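Local coordinates for protein cytochrome C2 (Rhodobacter capsulatus, PDB 1VYD) that carries electrons through a covalently bound heme, donating them to oxidized bacteriochlorophyll in photophosphorylation and perhaps also acting in the respiratory chain, at residues A66-E69 / E70-A73; G42-A45 / G46-P49. The protein carries 1 engineered substitution. One frame throughout, in Å; residues are numbered along the deposited sequence.

Contact 1 of 2, residues A66-E69 / E70-A73. With HEM (protoporphyrin IX containing Fe), chain C.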
loop_
_atom_site.group_PDB
_atom_site.type_symbol
_atom_site.label_atom_id
_atom_site.label_comp_id
_atom_site.label_asym_id
_atom_site.label_seq_id
_atom_site.Cartn_x
_atom_site.Cartn_y
_atom_site.Cartn_z
ATOM N N ALA A 66 -2.963 -8.436 7.577
ATOM C CA ALA A 66 -1.913 -8.405 6.622
ATOM C C ALA A 66 -2.559 -8.127 5.243
ATOM O O ALA A 66 -3.617 -8.676 4.972
ATOM C CB ALA A 66 -1.159 -9.717 6.606
ATOM N N TRP A 67 -1.913 -7.254 4.441
ATOM C CA TRP A 67 -2.440 -6.980 3.143
ATOM C C TRP A 67 -2.429 -8.156 2.178
ATOM O O TRP A 67 -1.408 -8.787 1.930
ATOM C CB TRP A 67 -1.537 -5.918 2.437
ATOM C CG TRP A 67 -1.532 -4.623 3.181
ATOM C CD1 TRP A 67 -0.505 -4.082 3.930
ATOM C CD2 TRP A 67 -2.569 -3.659 3.157
ATOM N NE1 TRP A 67 -0.844 -2.849 4.382
ATOM C CE2 TRP A 67 -2.153 -2.589 3.968
ATOM C CE3 TRP A 67 -3.842 -3.607 2.552
ATOM C CZ2 TRP A 67 -2.976 -1.476 4.179
ATOM C CZ3 TRP A 67 -4.664 -2.548 2.796
ATOM C CH2 TRP A 67 -4.217 -1.469 3.612
ATOM N N THR A 68 -3.444 -8.140 1.295
ATOM C CA THR A 68 -3.592 -9.107 0.216
ATOM C C THR A 68 -3.779 -8.224 -1.013
ATOM O O THR A 68 -4.046 -7.019 -0.826
ATOM C CB THR A 68 -4.819 -10.022 0.416
ATOM O OG1 THR A 68 -6.036 -9.270 0.467
ATOM C CG2 THR A 68 -4.707 -10.817 1.707
ATOM N N GLU A 69 -3.693 -8.712 -2.224
ATOM C CA GLU A 69 -3.913 -7.945 -3.436
ATOM C C GLU A 69 -5.300 -7.325 -3.488
ATOM O O GLU A 69 -5.433 -6.159 -3.897
ATOM C CB GLU A 69 -3.786 -8.859 -4.657
ATOM C CG GLU A 69 -2.312 -9.219 -4.897
ATOM C CD GLU A 69 -2.212 -10.037 -6.182
ATOM O OE1 GLU A 69 -2.769 -9.654 -7.235
ATOM O OE2 GLU A 69 -1.598 -11.122 -6.077
ATOM N N GLU A 70 -6.296 -8.117 -3.105
ATOM C CA GLU A 70 -7.694 -7.693 -3.090
ATOM C C GLU A 70 -7.875 -6.599 -2.067
ATOM O O GLU A 70 -8.577 -5.645 -2.394
ATOM C CB GLU A 70 -8.589 -8.910 -2.736
ATOM C CG GLU A 70 -10.072 -8.620 -2.837
ATOM C CD GLU A 70 -10.977 -9.744 -2.371
ATOM O OE1 GLU A 70 -10.758 -10.350 -1.277
ATOM O OE2 GLU A 70 -12.011 -10.000 -3.064
ATOM N N ASP A 71 -7.341 -6.679 -0.843
ATOM C CA ASP A 71 -7.400 -5.548 0.053
ATOM C C ASP A 71 -6.568 -4.366 -0.470
ATOM O O ASP A 71 -6.921 -3.234 -0.192
ATOM C CB ASP A 71 -6.957 -5.860 1.489
ATOM C CG ASP A 71 -7.784 -7.011 2.043
ATOM O OD1 ASP A 71 -7.228 -8.051 2.456
ATOM O OD2 ASP A 71 -9.009 -6.821 2.057
ATOM N N ILE A 72 -5.442 -4.522 -1.137
ATOM C CA ILE A 72 -4.735 -3.344 -1.637
ATOM C C ILE A 72 -5.589 -2.608 -2.661
ATOM O O ILE A 72 -5.754 -1.376 -2.576
ATOM C CB ILE A 72 -3.358 -3.740 -2.233
ATOM C CG1 ILE A 72 -2.515 -4.204 -1.016
ATOM C CG2 ILE A 72 -2.762 -2.532 -2.950
ATOM C CD1 ILE A 72 -1.144 -4.693 -1.398
ATOM N N ALA A 73 -6.133 -3.390 -3.626
ATOM C CA ALA A 73 -7.060 -2.876 -4.638
ATOM C C ALA A 73 -8.212 -2.080 -4.060
ATOM O O ALA A 73 -8.560 -1.066 -4.660
ATOM C CB ALA A 73 -7.822 -4.019 -5.369
HETATM C CHA HEM C . 0.370 3.787 2.854
HETATM C CHB HEM C . -0.208 1.751 -1.535
HETATM C CHC HEM C . -0.311 6.195 -3.538
HETATM C CHD HEM C . 1.109 8.109 0.716
HETATM C C1A HEM C . 0.141 2.880 1.824
HETATM C C2A HEM C . -0.019 1.449 1.972
HETATM C C3A HEM C . -0.190 0.936 0.773
HETATM C C4A HEM C . -0.148 2.008 -0.174
HETATM C CMA HEM C . -0.401 -0.492 0.216
HETATM C CAA HEM C . 0.032 0.735 3.368
HETATM C CBA HEM C . 1.455 0.311 3.646
HETATM C CGA HEM C . 1.766 -0.405 4.943
HETATM O O1A HEM C . 0.834 -0.703 5.744
HETATM O O2A HEM C . 2.997 -0.503 5.163
HETATM C C1B HEM C . -0.270 2.821 -2.406
HETATM C C2B HEM C . -0.535 2.659 -3.815
HETATM C C3B HEM C . -0.600 3.896 -4.327
HETATM C C4B HEM C . -0.320 4.848 -3.302
HETATM C CMB HEM C . -0.677 1.277 -4.541
HETATM C CAB HEM C . -0.977 4.334 -5.764
HETATM C CBB HEM C . -2.142 3.841 -6.328
HETATM C C1C HEM C . 0.077 7.078 -2.536
HETATM C C2C HEM C . 0.304 8.500 -2.757
HETATM C C3C HEM C . 0.662 9.021 -1.600
HETATM C C4C HEM C . 0.707 7.961 -0.608
HETATM C CMC HEM C . 0.160 9.131 -4.154
HETATM C CAC HEM C . 0.907 10.492 -1.205
HETATM C CBC HEM C . 0.246 11.552 -1.778
HETATM C C1D HEM C . 1.067 7.084 1.644
HETATM C C2D HEM C . 1.210 7.276 3.063
HETATM C C3D HEM C . 1.008 6.082 3.651
HETATM C C4D HEM C . 0.668 5.124 2.626
HETATM C CMD HEM C . 1.586 8.630 3.687
HETATM C CAD HEM C . 0.982 5.723 5.134
HETATM C CBD HEM C . -0.528 5.752 5.570
HETATM C CGD HEM C . -0.807 6.143 6.993
HETATM O O1D HEM C . -2.020 6.399 7.194
HETATM O O2D HEM C . 0.125 6.361 7.830
HETATM N NA HEM C . 0.061 3.185 0.506
HETATM N NB HEM C . -0.094 4.141 -2.124
HETATM N NC HEM C . 0.316 6.771 -1.214
HETATM N ND HEM C . 0.702 5.765 1.390
HETATM FE FE HEM C . 0.234 4.974 -0.351
HETATM O O HOH W 1 -6.491 -9.372 5.219
#
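Thr68 and Asp71 exchange hydrogen bonds across the first turn of helix 69-77. The hydroxyl of Thr68 accepts from the backbone N of Asp71 (OG1 to N 3.2 Å, N-H...O 170°) and donates to the carboxylate of the same residue, with OG1 2.6 Å from Asp71 OD1. That oxygen is approached from well above the carboxylate plane. A chi1 of 60° tucks Thr68 OG1 between its own backbone N and carbonyl carbon, where it faces the helix end. Asp71 OD1 has a second donor in a water molecule 3.1 Å away, which also donates to Ala66 O, so the carboxylate is linked to the chain ahead of the helix as well as to its cap.

Thr68 is thus the N-cap of helix 69-77 of the cytochrome c fold, and the loop before it carries Trp67 into the heme pocket. Backbone bonding takes over directly: Ile72 N donates to Thr68 O at 2.9 Å, and Ala73 N to Glu69 O.

The buried Trp67, just before the cap, spends its single side-chain donor on the heme. Its NE1 lies 3.0 Å from propionate oxygen O1A, which sits at the edge of the indole in the ring plane, and the bond is nearly straight at 169°. The benzo side of the indole turns back to the helix: CE3 meets Ile72 CG1 at 3.9 Å, the two side chains crossing at about a right angle, and CZ3 comes within 3.8 Å of Asp71 O near the ring plane. Phe65 meets the indole edge-to-face, and the ring of Tyr75 also packs against it. The Glu69 side chain lies on Ala108, Ala109 and Ala112 of helix 104-113.

Contact 2 of 2, residues G42-A45 / G46-P49. With HEM (protoporphyrin IX containing Fe), chain C.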
loop_
_atom_site.group_PDB
_atom_site.type_symbol
_atom_site.label_atom_id
_atom_site.label_comp_id
_atom_site.label_asym_id
_atom_site.label_seq_id
_atom_site.Cartn_x
_atom_site.Cartn_y
_atom_site.Cartn_z
ATOM N N GLY A 42 1.158 -9.438 1.912
ATOM C CA GLY A 42 1.409 -10.438 2.919
ATOM C C GLY A 42 2.019 -9.793 4.135
ATOM O O GLY A 42 2.291 -10.441 5.128
ATOM N N ARG A 43 2.280 -8.473 4.125
ATOM C CA ARG A 43 2.911 -7.885 5.309
ATOM C C ARG A 43 1.898 -7.225 6.261
ATOM O O ARG A 43 0.863 -6.809 5.744
ATOM C CB ARG A 43 3.870 -6.808 4.803
ATOM C CG ARG A 43 4.536 -5.993 5.900
ATOM C CD ARG A 43 5.674 -5.143 5.280
ATOM N NE ARG A 43 5.310 -3.816 4.847
ATOM C CZ ARG A 43 5.715 -3.043 3.834
ATOM N NH1 ARG A 43 5.262 -1.766 3.601
ATOM N NH2 ARG A 43 6.621 -3.345 2.884
ATOM N N THR A 44 2.114 -7.294 7.569
ATOM C CA THR A 44 1.157 -6.727 8.522
ATOM C C THR A 44 1.034 -5.203 8.273
ATOM O O THR A 44 2.078 -4.577 8.154
ATOM C CB THR A 44 1.625 -6.988 9.980
ATOM O OG1 THR A 44 1.799 -8.422 10.069
ATOM C CG2 THR A 44 0.675 -6.566 11.089
ATOM N N ALA A 45 -0.201 -4.681 8.229
ATOM C CA ALA A 45 -0.397 -3.264 8.021
ATOM C C ALA A 45 0.307 -2.397 9.059
ATOM O O ALA A 45 0.359 -2.694 10.254
ATOM C CB ALA A 45 -1.850 -2.802 8.056
ATOM N N GLY A 46 0.950 -1.343 8.511
ATOM C CA GLY A 46 1.584 -0.380 9.483
ATOM C C GLY A 46 2.657 -0.914 10.368
ATOM O O GLY A 46 2.790 -0.368 11.486
ATOM N N THR A 47 3.654 -1.670 9.781
ATOM C CA THR A 47 4.768 -2.159 10.641
ATOM C C THR A 47 6.116 -1.953 9.955
ATOM O O THR A 47 7.158 -2.365 10.453
ATOM C CB THR A 47 4.625 -3.680 10.995
ATOM O OG1 THR A 47 4.426 -4.369 9.731
ATOM C CG2 THR A 47 3.324 -3.954 11.763
ATOM N N TYR A 48 6.174 -1.468 8.726
ATOM C CA TYR A 48 7.447 -1.200 8.053
ATOM C C TYR A 48 8.337 -0.324 8.936
ATOM O O TYR A 48 7.817 0.610 9.549
ATOM C CB TYR A 48 7.270 -0.444 6.697
ATOM C CG TYR A 48 8.537 -0.730 5.884
ATOM C CD1 TYR A 48 8.804 -1.944 5.291
ATOM C CD2 TYR A 48 9.464 0.308 5.793
ATOM C CE1 TYR A 48 10.036 -2.144 4.625
ATOM C CE2 TYR A 48 10.670 0.133 5.133
ATOM C CZ TYR A 48 10.941 -1.096 4.550
ATOM O OH TYR A 48 12.161 -1.208 3.862
ATOM N N PRO A 49 9.524 -0.794 9.277
ATOM C CA PRO A 49 10.454 -0.118 10.165
ATOM C C PRO A 49 10.826 1.317 9.739
ATOM O O PRO A 49 10.867 1.686 8.562
ATOM C CB PRO A 49 11.748 -0.923 10.163
ATOM C CG PRO A 49 11.577 -1.967 9.127
ATOM C CD PRO A 49 10.133 -2.042 8.676
HETATM C CHA HEM C . 0.370 3.787 2.854
HETATM C CHB HEM C . -0.208 1.751 -1.535
HETATM C CHC HEM C . -0.311 6.195 -3.538
HETATM C CHD HEM C . 1.109 8.109 0.716
HETATM C C1A HEM C . 0.141 2.880 1.824
HETATM C C2A HEM C . -0.019 1.449 1.972
HETATM C C3A HEM C . -0.190 0.936 0.773
HETATM C C4A HEM C . -0.148 2.008 -0.174
HETATM C CMA HEM C . -0.401 -0.492 0.216
HETATM C CAA HEM C . 0.032 0.735 3.368
HETATM C CBA HEM C . 1.455 0.311 3.646
HETATM C CGA HEM C . 1.766 -0.405 4.943
HETATM O O1A HEM C . 0.834 -0.703 5.744
HETATM O O2A HEM C . 2.997 -0.503 5.163
HETATM C C1B HEM C . -0.270 2.821 -2.406
HETATM C C2B HEM C . -0.535 2.659 -3.815
HETATM C C3B HEM C . -0.600 3.896 -4.327
HETATM C C4B HEM C . -0.320 4.848 -3.302
HETATM C CMB HEM C . -0.677 1.277 -4.541
HETATM C CAB HEM C . -0.977 4.334 -5.764
HETATM C CBB HEM C . -2.142 3.841 -6.328
HETATM C C1C HEM C . 0.077 7.078 -2.536
HETATM C C2C HEM C . 0.304 8.500 -2.757
HETATM C C3C HEM C . 0.662 9.021 -1.600
HETATM C C4C HEM C . 0.707 7.961 -0.608
HETATM C CMC HEM C . 0.160 9.131 -4.154
HETATM C CAC HEM C . 0.907 10.492 -1.205
HETATM C CBC HEM C . 0.246 11.552 -1.778
HETATM C C1D HEM C . 1.067 7.084 1.644
HETATM C C2D HEM C . 1.210 7.276 3.063
HETATM C C3D HEM C . 1.008 6.082 3.651
HETATM C C4D HEM C . 0.668 5.124 2.626
HETATM C CMD HEM C . 1.586 8.630 3.687
HETATM C CAD HEM C . 0.982 5.723 5.134
HETATM C CBD HEM C . -0.528 5.752 5.570
HETATM C CGD HEM C . -0.807 6.143 6.993
HETATM O O1D HEM C . -2.020 6.399 7.194
HETATM O O2D HEM C . 0.125 6.361 7.830
HETATM N NA HEM C . 0.061 3.185 0.506
HETATM N NB HEM C . -0.094 4.141 -2.124
HETATM N NC HEM C . 0.316 6.771 -1.214
HETATM N ND HEM C . 0.702 5.765 1.390
HETATM FE FE HEM C . 0.234 4.974 -0.351
HETATM O O HOH W 2 3.283 -2.585 6.880
#
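Thr44 O and the hydroxyl of Thr47 close a short turn in the loop of the cytochrome c fold that wraps a heme propionate. Thr47 OG1 donates to that carbonyl at 2.8 Å, well off its plane, and the methyls of the two threonines touch where the side chains cross at a slant, CG2 to CG2 3.8 Å.

The inner side is tight and polar. Gly46 N, at the bend where phi is positive, donates to propionate oxygen O1A over 2.8 Å, and Arg43 NH1 reaches the other oxygen, O2A, at 3.0 Å in a nearly straight bond (170°). A water bridges loop and carboxylate: it donates to Thr44 O and O2A and accepts from Arg43 NE and Thr47 N. These contacts would stabilise a charged propionate.

Packing is looser at the exposed Thr47, where Arg43 CG comes only to 4.2 Å from its OG1. By contrast, the bend of Arg43 at chi3 (92°) brings one face of the guanidinium against Tyr48 CD1, while NH1 also bonds Asn36 O and the Tyr48 hydroxyl takes Asn36 ND2. Guanidinium and phenol planes lie 47° apart, with Tyr48 CD1 over the centre of the guanidinium face, 3.5 Å from Arg43 NH2.

Contact 2 comes first along the chain, in the long loop between strand 26-28 and helix 55-62, where residues 42-49 fold into a short local turn. Contact 1 follows in series, joining the loop after helix 55-62 to the start of helix 69-77; neither encloses or crosses the other. In space they meet, with the chain running from one to the other through helix 55-62. Probable backbone hydrogen bonds pair Trp67 O with Gly42 N (2.6 Å) and Trp67 N with Arg43 O (3.1 Å), and Ala45 packs against the indole. Propionate oxygen O1A is a shared acceptor, so donors from two separate loops, one of them leading into helix 69-77, meet on one heme carboxylate.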